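Local structure of fibrillarin-like rRNA/tRNA 2'-O-methyltransferase (Archaeoglobus fulgidus, 1NT2) at residues A[6-11]-A[76-81]; A[19-24]-A[103-108]; A[161-166]-A[199-204]. The protein uses S-adenosylmethionine to methylate ribose 2'-hydroxyls in rRNA and tRNA, at sites chosen by the guide RNA of the box C/D particle it joins. All blocks are in the same frame, centred on the assembly; numbering follows the deposited sequence.

Contact 1 of 3, residues A[6-11]-A[76-81]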
loop_
_atom_site.group_PDB
_atom_site.type_symbol
_atom_site.label_atom_id
_atom_site.label_comp_id
_atom_site.label_asym_id
_atom_site.label_seq_id
_atom_site.Cartn_x
_atom_site.Cartn_y
_atom_site.Cartn_z
ATOM N N ARG A 6 -24.498 -31.292 -48.128
ATOM C CA ARG A 6 -24.616 -32.685 -47.744
ATOM C C ARG A 6 -26.015 -33.030 -47.281
ATOM O O ARG A 6 -26.680 -33.863 -47.889
ATOM C CB ARG A 6 -23.598 -32.989 -46.650
ATOM C CG ARG A 6 -22.898 -34.332 -46.805
ATOM C CD ARG A 6 -23.805 -35.459 -46.385
ATOM N NE ARG A 6 -23.187 -36.766 -46.548
ATOM C CZ ARG A 6 -23.741 -37.897 -46.125
ATOM N NH1 ARG A 6 -24.919 -37.876 -45.515
ATOM N NH2 ARG A 6 -23.123 -39.052 -46.315
ATOM N N ASN A 7 -26.464 -32.417 -46.200
ATOM C CA ASN A 7 -27.814 -32.682 -45.730
ATOM C C ASN A 7 -28.456 -31.334 -45.469
ATOM O O ASN A 7 -29.203 -31.142 -44.505
ATOM C CB ASN A 7 -27.790 -33.549 -44.468
ATOM C CG ASN A 7 -27.489 -35.010 -44.771
ATOM O OD1 ASN A 7 -28.135 -35.626 -45.621
ATOM N ND2 ASN A 7 -26.513 -35.571 -44.070
ATOM N N VAL A 8 -28.147 -30.407 -46.373
ATOM C CA VAL A 8 -28.622 -29.035 -46.301
ATOM C C VAL A 8 -29.612 -28.677 -47.403
ATOM O O VAL A 8 -29.293 -28.733 -48.595
ATOM C CB VAL A 8 -27.436 -28.061 -46.364
ATOM C CG1 VAL A 8 -27.932 -26.636 -46.410
ATOM C CG2 VAL A 8 -26.525 -28.273 -45.164
ATOM N N TYR A 9 -30.813 -28.293 -46.982
ATOM C CA TYR A 9 -31.876 -27.913 -47.894
ATOM C C TYR A 9 -32.521 -26.621 -47.418
ATOM O O TYR A 9 -32.241 -26.147 -46.312
ATOM C CB TYR A 9 -32.936 -29.009 -47.956
ATOM C CG TYR A 9 -32.389 -30.353 -48.334
ATOM C CD1 TYR A 9 -31.760 -30.552 -49.558
ATOM C CD2 TYR A 9 -32.480 -31.427 -47.460
ATOM C CE1 TYR A 9 -31.231 -31.793 -49.903
ATOM C CE2 TYR A 9 -31.954 -32.673 -47.791
ATOM C CZ TYR A 9 -31.331 -32.850 -49.013
ATOM O OH TYR A 9 -30.812 -34.082 -49.343
ATOM N N LEU A 10 -33.390 -26.068 -48.261
ATOM C CA LEU A 10 -34.102 -24.832 -47.966
ATOM C C LEU A 10 -35.619 -25.038 -47.916
ATOM O O LEU A 10 -36.331 -24.586 -48.813
ATOM C CB LEU A 10 -33.777 -23.781 -49.026
ATOM C CG LEU A 10 -32.319 -23.348 -49.139
ATOM C CD1 LEU A 10 -32.054 -22.751 -50.503
ATOM C CD2 LEU A 10 -32.014 -22.352 -48.051
ATOM N N LEU A 11 -36.115 -25.726 -46.888
ATOM C CA LEU A 11 -37.557 -25.933 -46.749
ATOM C C LEU A 11 -38.222 -24.580 -46.942
ATOM O O LEU A 11 -37.921 -23.636 -46.222
ATOM C CB LEU A 11 -37.897 -26.456 -45.361
ATOM C CG LEU A 11 -37.279 -27.805 -45.029
ATOM C CD1 LEU A 11 -37.894 -28.325 -43.739
ATOM C CD2 LEU A 11 -37.528 -28.781 -46.172
ATOM N N ALA A 76 -22.816 -31.893 -37.244
ATOM C CA ALA A 76 -22.953 -33.305 -36.935
ATOM C C ALA A 76 -23.990 -33.973 -37.830
ATOM O O ALA A 76 -23.927 -35.182 -38.067
ATOM C CB ALA A 76 -23.326 -33.479 -35.479
ATOM N N ASP A 77 -24.953 -33.195 -38.315
ATOM C CA ASP A 77 -25.980 -33.738 -39.196
ATOM C C ASP A 77 -25.437 -33.814 -40.610
ATOM O O ASP A 77 -25.831 -34.681 -41.394
ATOM C CB ASP A 77 -27.228 -32.856 -39.208
ATOM C CG ASP A 77 -28.055 -32.993 -37.953
ATOM O OD1 ASP A 77 -27.951 -34.054 -37.296
ATOM O OD2 ASP A 77 -28.820 -32.045 -37.643
ATOM N N ILE A 78 -24.545 -32.883 -40.932
ATOM C CA ILE A 78 -23.923 -32.826 -42.245
ATOM C C ILE A 78 -22.955 -34.000 -42.367
ATOM O O ILE A 78 -23.036 -34.792 -43.307
ATOM C CB ILE A 78 -23.173 -31.497 -42.426
ATOM C CG1 ILE A 78 -24.163 -30.333 -42.266
ATOM C CG2 ILE A 78 -22.496 -31.455 -43.789
ATOM C CD1 ILE A 78 -23.560 -28.943 -42.418
ATOM N N VAL A 79 -22.048 -34.118 -41.403
ATOM C CA VAL A 79 -21.081 -35.214 -41.374
ATOM C C VAL A 79 -21.642 -36.337 -40.486
ATOM O O VAL A 79 -21.153 -36.575 -39.388
ATOM C CB VAL A 79 -19.720 -34.717 -40.812
ATOM C CG1 VAL A 79 -18.748 -35.867 -40.671
ATOM C CG2 VAL A 79 -19.142 -33.662 -41.739
ATOM N N ASP A 80 -22.682 -37.015 -40.965
ATOM C CA ASP A 80 -23.319 -38.093 -40.204
ATOM C C ASP A 80 -22.549 -39.406 -40.250
ATOM O O ASP A 80 -22.801 -40.317 -39.452
ATOM C CB ASP A 80 -24.737 -38.331 -40.726
ATOM C CG ASP A 80 -24.777 -38.566 -42.226
ATOM O OD1 ASP A 80 -24.324 -37.676 -42.981
ATOM O OD2 ASP A 80 -25.269 -39.637 -42.643
ATOM N N GLU A 81 -21.619 -39.495 -41.197
ATOM C CA GLU A 81 -20.799 -40.687 -41.381
ATOM C C GLU A 81 -19.337 -40.309 -41.148
ATOM O O GLU A 81 -18.424 -40.874 -41.760
ATOM C CB GLU A 81 -20.977 -41.232 -42.808
ATOM C CG GLU A 81 -22.439 -41.380 -43.269
ATOM C CD GLU A 81 -22.989 -42.791 -43.111
ATOM O OE1 GLU A 81 -22.427 -43.714 -43.737
ATOM O OE2 GLU A 81 -23.984 -42.975 -42.372
#
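Arg6 and Asp80 meet in a salt bridge, NH1 of Arg6 lying 2.6 Å from OD1 of Asp80. The carboxylate oxygen sits over one face of the guanidinium group, and the two planes stand 66° apart, so this is a one-oxygen contact instead of a flat two-pronged pairing. Asn7 adds a second donor: its ND2 gives a hydrogen bond to the backbone O of Asp77 (2.9 Å) and a weak one to Asp80 OD1 (3.2 Å). An amide suits this buried place, since one nitrogen can serve both a carbonyl from the last turn of the helix and the acid just beyond it. The Arg6 chain bends at its second torsion (chi2 -77°), which carries its methylenes past the backbone O of Ile78 before the charged end reaches Asp80. Shortened to an alanine here, the side chain would lose its charge, and the Asp80 carboxylate would probably keep only the weak Asn7 bond across the contact, with part of Ile78 uncovered. The apolar side of the contact belongs to Ile78, whose CG2 faces Arg6 CB while its CD1 packs 4.1 Å from Val8 CG2; a branched aliphatic residue can fill both directions. Asp77 lends this contact its carbonyl, whereas its carboxylate turns to Arg104, Arg34 and Thr17. The turn leading into strand 8-11 of the small N-terminal antiparallel sheet, and the strand's first residue, thereby meet the C-terminal end of helix 70-78 and the loop after it, part of the Rossmann-like methyltransferase domain, with Met5 of strand 3-5, Trp36 and Leu55 also packing on Ile78.

Contact 2 of 3, residues A[19-24]-A[103-108]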
loop_
_atom_site.group_PDB
_atom_site.type_symbol
_atom_site.label_atom_id
_atom_site.label_comp_id
_atom_site.label_asym_id
_atom_site.label_seq_id
_atom_site.Cartn_x
_atom_site.Cartn_y
_atom_site.Cartn_z
ATOM N N SER A 19 -32.128 -34.389 -40.271
ATOM C CA SER A 19 -31.780 -35.034 -39.012
ATOM C C SER A 19 -32.956 -35.799 -38.445
ATOM O O SER A 19 -34.068 -35.736 -38.965
ATOM C CB SER A 19 -31.308 -34.016 -37.970
ATOM O OG SER A 19 -31.006 -34.668 -36.744
ATOM N N LYS A 20 -32.690 -36.539 -37.377
ATOM C CA LYS A 20 -33.714 -37.311 -36.705
ATOM C C LYS A 20 -33.446 -37.086 -35.238
ATOM O O LYS A 20 -33.714 -37.951 -34.406
ATOM C CB LYS A 20 -33.591 -38.794 -37.051
ATOM C CG LYS A 20 -32.187 -39.331 -36.905
ATOM C CD LYS A 20 -32.076 -40.758 -37.415
ATOM C CE LYS A 20 -30.616 -41.144 -37.640
ATOM N NZ LYS A 20 -29.771 -40.887 -36.433
ATOM N N TYR A 21 -32.896 -35.910 -34.939
ATOM C CA TYR A 21 -32.569 -35.522 -33.573
ATOM C C TYR A 21 -33.331 -34.289 -33.086
ATOM O O TYR A 21 -33.897 -33.528 -33.879
ATOM C CB TYR A 21 -31.067 -35.283 -33.432
ATOM C CG TYR A 21 -30.235 -36.550 -33.423
ATOM C CD1 TYR A 21 -29.493 -36.938 -34.545
ATOM C CD2 TYR A 21 -30.166 -37.348 -32.280
ATOM C CE1 TYR A 21 -28.702 -38.084 -34.516
ATOM C CE2 TYR A 21 -29.379 -38.489 -32.246
ATOM C CZ TYR A 21 -28.653 -38.847 -33.360
ATOM O OH TYR A 21 -27.865 -39.958 -33.288
ATOM N N GLY A 22 -33.319 -34.103 -31.765
ATOM C CA GLY A 22 -34.026 -32.998 -31.135
ATOM C C GLY A 22 -33.472 -31.601 -31.315
ATOM O O GLY A 22 -32.499 -31.387 -32.046
ATOM N N SER A 23 -34.110 -30.645 -30.640
ATOM C CA SER A 23 -33.712 -29.243 -30.705
ATOM C C SER A 23 -32.767 -28.915 -29.568
ATOM O O SER A 23 -33.144 -28.944 -28.393
ATOM C CB SER A 23 -34.931 -28.331 -30.616
ATOM O OG SER A 23 -35.414 -28.251 -29.288
ATOM N N HIS A 24 -31.533 -28.597 -29.937
ATOM C CA HIS A 24 -30.497 -28.269 -28.976
ATOM C C HIS A 24 -30.695 -26.851 -28.470
ATOM O O HIS A 24 -30.490 -26.571 -27.287
ATOM C CB HIS A 24 -29.133 -28.393 -29.640
ATOM C CG HIS A 24 -27.992 -28.213 -28.700
ATOM N ND1 HIS A 24 -27.808 -29.020 -27.599
ATOM C CD2 HIS A 24 -26.974 -27.321 -28.692
ATOM C CE1 HIS A 24 -26.723 -28.633 -26.953
ATOM N NE2 HIS A 24 -26.198 -27.603 -27.595
ATOM N N GLU A 103 -26.709 -36.819 -26.642
ATOM C CA GLU A 103 -27.776 -37.168 -27.569
ATOM C C GLU A 103 -27.218 -37.786 -28.840
ATOM O O GLU A 103 -27.666 -38.844 -29.281
ATOM C CB GLU A 103 -28.595 -35.933 -27.937
ATOM C CG GLU A 103 -29.635 -36.219 -28.995
ATOM C CD GLU A 103 -29.808 -35.077 -29.984
ATOM O OE1 GLU A 103 -28.782 -34.556 -30.490
ATOM O OE2 GLU A 103 -30.975 -34.721 -30.266
ATOM N N ARG A 104 -26.232 -37.120 -29.426
ATOM C CA ARG A 104 -25.634 -37.608 -30.652
ATOM C C ARG A 104 -24.437 -38.486 -30.390
ATOM O O ARG A 104 -23.812 -38.391 -29.345
ATOM C CB ARG A 104 -25.242 -36.436 -31.528
ATOM C CG ARG A 104 -26.399 -35.526 -31.766
ATOM C CD ARG A 104 -26.437 -35.083 -33.177
ATOM N NE ARG A 104 -27.404 -34.016 -33.310
ATOM C CZ ARG A 104 -27.421 -33.169 -34.326
ATOM N NH1 ARG A 104 -26.514 -33.291 -35.284
ATOM N NH2 ARG A 104 -28.322 -32.193 -34.371
ATOM N N ASN A 105 -24.106 -39.326 -31.360
ATOM C CA ASN A 105 -22.989 -40.256 -31.213
ATOM C C ASN A 105 -21.815 -40.054 -32.173
ATOM O O ASN A 105 -21.090 -41.002 -32.455
ATOM C CB ASN A 105 -23.506 -41.693 -31.372
ATOM C CG ASN A 105 -24.072 -41.972 -32.776
ATOM O OD1 ASN A 105 -24.476 -43.100 -33.076
ATOM N ND2 ASN A 105 -24.103 -40.943 -33.634
ATOM N N ASN A 106 -21.612 -38.840 -32.673
ATOM C CA ASN A 106 -20.516 -38.606 -33.612
ATOM C C ASN A 106 -19.680 -37.392 -33.272
ATOM O O ASN A 106 -18.897 -36.920 -34.101
ATOM C CB ASN A 106 -21.054 -38.468 -35.035
ATOM C CG ASN A 106 -22.168 -37.440 -35.148
ATOM O OD1 ASN A 106 -23.217 -37.545 -34.489
ATOM N ND2 ASN A 106 -21.953 -36.442 -35.994
ATOM N N ILE A 107 -19.857 -36.892 -32.050
ATOM C CA ILE A 107 -19.112 -35.731 -31.566
ATOM C C ILE A 107 -18.278 -36.123 -30.348
ATOM O O ILE A 107 -18.787 -36.720 -29.389
ATOM C CB ILE A 107 -20.060 -34.555 -31.183
ATOM C CG1 ILE A 107 -20.947 -34.182 -32.380
ATOM C CG2 ILE A 107 -19.229 -33.332 -30.752
ATOM C CD1 ILE A 107 -22.089 -33.275 -32.031
ATOM N N ILE A 108 -16.991 -35.785 -30.423
ATOM C CA ILE A 108 -16.013 -36.063 -29.375
ATOM C C ILE A 108 -15.615 -34.771 -28.654
ATOM O O ILE A 108 -15.044 -33.850 -29.254
ATOM C CB ILE A 108 -14.743 -36.698 -29.963
ATOM C CG1 ILE A 108 -15.108 -37.919 -30.822
ATOM C CG2 ILE A 108 -13.793 -37.066 -28.830
ATOM C CD1 ILE A 108 -15.822 -39.035 -30.066
#
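Glu103 and Tyr21 touch where a loop of the N-terminal domain meets the Rossmann-like methyltransferase fold, at the turn from helix 91-103 into strand 107-110, outermost of its sheet within this chain. Glu103 OE2 accepts the backbone N-H of Gly22 at 2.9 Å, the nitrogen approaching nearly along the C-O bond; Glu103 OE1 forms a salt bridge with Arg104 NE at 3.2 Å, the oxygen lying in the guanidinium plane while NE approaches on the syn side, tilted out of the carboxylate plane. A glutamate fits here because it can hold the loop and its own neighbour at once. Arg104 lays its chain over the Tyr21 ring: CD stands 4.0 Å from the ring centroid, a CH-pi contact, and the guanidinium runs almost parallel to the ring, 14° between planes. NH1 of Arg104 also pairs with Asp77, and its backbone O makes a weak hydrogen bond to Arg55 of the neighbouring Nop5 chain. Tyr21 reaches this place from an ST turn, in which Ser19 OG accepts the Tyr21 N-H. Asn105 follows, with CG between its backbone N and carbonyl carbon (chi1 64°); this brings ND2 to 3.9 Å from Tyr21 OH, too far for a hydrogen bond.

Contact 3 of 3, residues A[161-166]-A[199-204]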
loop_
_atom_site.group_PDB
_atom_site.type_symbol
_atom_site.label_atom_id
_atom_site.label_comp_id
_atom_site.label_asym_id
_atom_site.label_seq_id
_atom_site.Cartn_x
_atom_site.Cartn_y
_atom_site.Cartn_z
ATOM N N VAL A 161 -14.230 -14.797 -38.231
ATOM C CA VAL A 161 -13.423 -13.745 -37.624
ATOM C C VAL A 161 -14.216 -12.504 -37.213
ATOM O O VAL A 161 -15.044 -11.990 -37.967
ATOM C CB VAL A 161 -12.283 -13.322 -38.596
ATOM C CG1 VAL A 161 -11.526 -12.120 -38.063
ATOM C CG2 VAL A 161 -11.346 -14.484 -38.803
ATOM N N LYS A 162 -13.958 -12.030 -36.003
ATOM C CA LYS A 162 -14.609 -10.835 -35.502
ATOM C C LYS A 162 -13.528 -9.772 -35.506
ATOM O O LYS A 162 -12.660 -9.781 -34.636
ATOM C CB LYS A 162 -15.110 -11.064 -34.078
ATOM C CG LYS A 162 -15.670 -9.830 -33.404
ATOM C CD LYS A 162 -16.408 -10.205 -32.139
ATOM C CE LYS A 162 -16.892 -8.971 -31.405
ATOM N NZ LYS A 162 -17.776 -8.107 -32.233
ATOM N N ALA A 163 -13.568 -8.876 -36.489
ATOM C CA ALA A 163 -12.575 -7.809 -36.596
ATOM C C ALA A 163 -12.096 -7.297 -35.235
ATOM O O ALA A 163 -10.912 -7.404 -34.923
ATOM C CB ALA A 163 -13.136 -6.656 -37.416
ATOM N N ARG A 164 -13.012 -6.754 -34.431
ATOM C CA ARG A 164 -12.677 -6.223 -33.108
ATOM C C ARG A 164 -11.889 -7.191 -32.218
ATOM O O ARG A 164 -11.080 -6.770 -31.395
ATOM C CB ARG A 164 -13.944 -5.816 -32.356
ATOM C CG ARG A 164 -14.952 -5.062 -33.173
ATOM C CD ARG A 164 -15.889 -4.280 -32.266
ATOM N NE ARG A 164 -15.318 -2.987 -31.896
ATOM C CZ ARG A 164 -15.074 -2.000 -32.761
ATOM N NH1 ARG A 164 -15.355 -2.154 -34.052
ATOM N NH2 ARG A 164 -14.546 -0.855 -32.337
ATOM N N SER A 165 -12.150 -8.484 -32.371
ATOM C CA SER A 165 -11.478 -9.527 -31.596
ATOM C C SER A 165 -9.957 -9.417 -31.711
ATOM O O SER A 165 -9.205 -9.720 -30.783
ATOM C CB SER A 165 -11.947 -10.894 -32.112
ATOM O OG SER A 165 -11.197 -11.954 -31.558
ATOM N N ILE A 166 -9.529 -8.960 -32.877
ATOM C CA ILE A 166 -8.127 -8.793 -33.219
ATOM C C ILE A 166 -7.634 -7.363 -32.977
ATOM O O ILE A 166 -6.645 -7.154 -32.280
ATOM C CB ILE A 166 -7.929 -9.174 -34.695
ATOM C CG1 ILE A 166 -8.362 -10.628 -34.892
ATOM C CG2 ILE A 166 -6.490 -8.958 -35.112
ATOM C CD1 ILE A 166 -8.598 -11.012 -36.323
ATOM N N HIS A 199 -24.486 -11.512 -38.841
ATOM C CA HIS A 199 -23.428 -11.174 -37.890
ATOM C C HIS A 199 -22.663 -9.940 -38.325
ATOM O O HIS A 199 -21.622 -10.044 -38.959
ATOM C CB HIS A 199 -22.482 -12.354 -37.730
ATOM C CG HIS A 199 -23.161 -13.580 -37.217
ATOM N ND1 HIS A 199 -24.049 -14.310 -37.978
ATOM C CD2 HIS A 199 -23.145 -14.163 -35.995
ATOM C CE1 HIS A 199 -24.552 -15.290 -37.248
ATOM N NE2 HIS A 199 -24.021 -15.223 -36.041
ATOM N N ARG A 200 -23.186 -8.774 -37.954
ATOM C CA ARG A 200 -22.606 -7.488 -38.330
ATOM C C ARG A 200 -21.151 -7.203 -37.937
ATOM O O ARG A 200 -20.731 -6.048 -37.959
ATOM C CB ARG A 200 -23.484 -6.335 -37.803
ATOM C CG ARG A 200 -24.917 -6.271 -38.345
ATOM C CD ARG A 200 -25.385 -4.807 -38.510
ATOM N NE ARG A 200 -25.478 -4.052 -37.252
ATOM C CZ ARG A 200 -25.679 -2.732 -37.168
ATOM N NH1 ARG A 200 -25.808 -1.995 -38.267
ATOM N NH2 ARG A 200 -25.760 -2.143 -35.981
ATOM N N ASP A 201 -20.372 -8.223 -37.594
ATOM C CA ASP A 201 -18.980 -7.975 -37.216
ATOM C C ASP A 201 -18.031 -9.089 -37.668
ATOM O O ASP A 201 -16.810 -8.930 -37.617
ATOM C CB ASP A 201 -18.884 -7.795 -35.693
ATOM C CG ASP A 201 -17.694 -6.921 -35.264
ATOM O OD1 ASP A 201 -16.540 -7.248 -35.630
ATOM O OD2 ASP A 201 -17.923 -5.910 -34.550
ATOM N N HIS A 202 -18.591 -10.210 -38.117
ATOM C CA HIS A 202 -17.792 -11.348 -38.569
ATOM C C HIS A 202 -17.666 -11.464 -40.098
ATOM O O HIS A 202 -18.412 -10.833 -40.843
ATOM C CB HIS A 202 -18.402 -12.646 -38.016
ATOM C CG HIS A 202 -18.359 -12.755 -36.524
ATOM N ND1 HIS A 202 -19.044 -11.894 -35.695
ATOM C CD2 HIS A 202 -17.714 -13.628 -35.712
ATOM C CE1 HIS A 202 -18.823 -12.232 -34.436
ATOM N NE2 HIS A 202 -18.019 -13.281 -34.418
ATOM N N ILE A 203 -16.704 -12.271 -40.553
ATOM C CA ILE A 203 -16.483 -12.540 -41.980
ATOM C C ILE A 203 -15.859 -13.923 -42.091
ATOM O O ILE A 203 -14.921 -14.228 -41.365
ATOM C CB ILE A 203 -15.533 -11.521 -42.649
ATOM C CG1 ILE A 203 -15.474 -11.806 -44.152
ATOM C CG2 ILE A 203 -14.130 -11.623 -42.053
ATOM C CD1 ILE A 203 -14.749 -10.761 -44.961
ATOM N N PHE A 204 -16.373 -14.763 -42.988
ATOM C CA PHE A 204 -15.846 -16.120 -43.139
ATOM C C PHE A 204 -14.791 -16.228 -44.231
ATOM O O PHE A 204 -14.921 -15.653 -45.314
ATOM C CB PHE A 204 -16.980 -17.099 -43.435
ATOM C CG PHE A 204 -17.447 -17.072 -44.867
ATOM C CD1 PHE A 204 -16.911 -17.951 -45.806
ATOM C CD2 PHE A 204 -18.404 -16.151 -45.288
ATOM C CE1 PHE A 204 -17.319 -17.912 -47.136
ATOM C CE2 PHE A 204 -18.818 -16.102 -46.617
ATOM C CZ PHE A 204 -18.275 -16.984 -47.539
#
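OD2 of Asp201 receives Lys162 NZ in a salt bridge of 3.2 Å, and a second basic group, NH1 of Arg164, stands at 4.6 Å from the same OD2, beyond salt-bridge range. Arg164 meets the acid with its chain instead: CG lies 3.4 Å from Asp201 OD2, and the guanidinium and carboxylate planes are 80° apart. Lys162 is extended through its first three torsions and turns only at the last (chi4 58°), which brings NZ back to the carboxylate. Its aliphatic part is used as well. CB sits over one face of the His202 ring, 3.9 Å from the centroid, as a CH-pi contact. A lysine suits the position because its methylenes can lie on an aromatic face while its nitrogen answers an acid. The backbones themselves run antiparallel, strand 155-162 beside strand 202-209. The pairing is loose: Val161 N reaches Ile203 O at 3.3 Å from above the carbonyl plane, and Ala163 N makes a weak bond to Asp201 O as the chain turns into helix 163-166. Val161 and Ile203 point to the other side of the sheet from Lys162 and His202, and both pack on Phe176 of helix 172-184. One side is therefore apolar and joins a helix; the other carries Lys162 and His202, with Asp201 as a salt-bridge partner for the lysine that probably limits where NZ goes. The His202 side chain lies about 5 Å from the bound S-adenosylmethionine and touches Lys42, consistent with Lys162 and His202 being the last two members of the fibrillarin K-D-K-H tetrad.

Near the N terminus, residues 6-11 and 19-24 open contacts 1 and 2 in turn. Contact 1 closes at the end of helix 70-78 and contact 2 at the end of helix 91-103, so the two loops cross without nesting. Together they tie the small antiparallel N-terminal sheet and the loop after it to two helix ends of the Rossmann-like domain. They also touch directly, through the Asp77 carboxylate. Contact 3 comes later in the chain, closing a shorter excursion through helix 172-184 and strand 188-194. It lies on the opposite side of the chain's centre from the other two, its own centre about 26 and 28 Å from theirs, yet shares the seven-stranded sheet with contact 2.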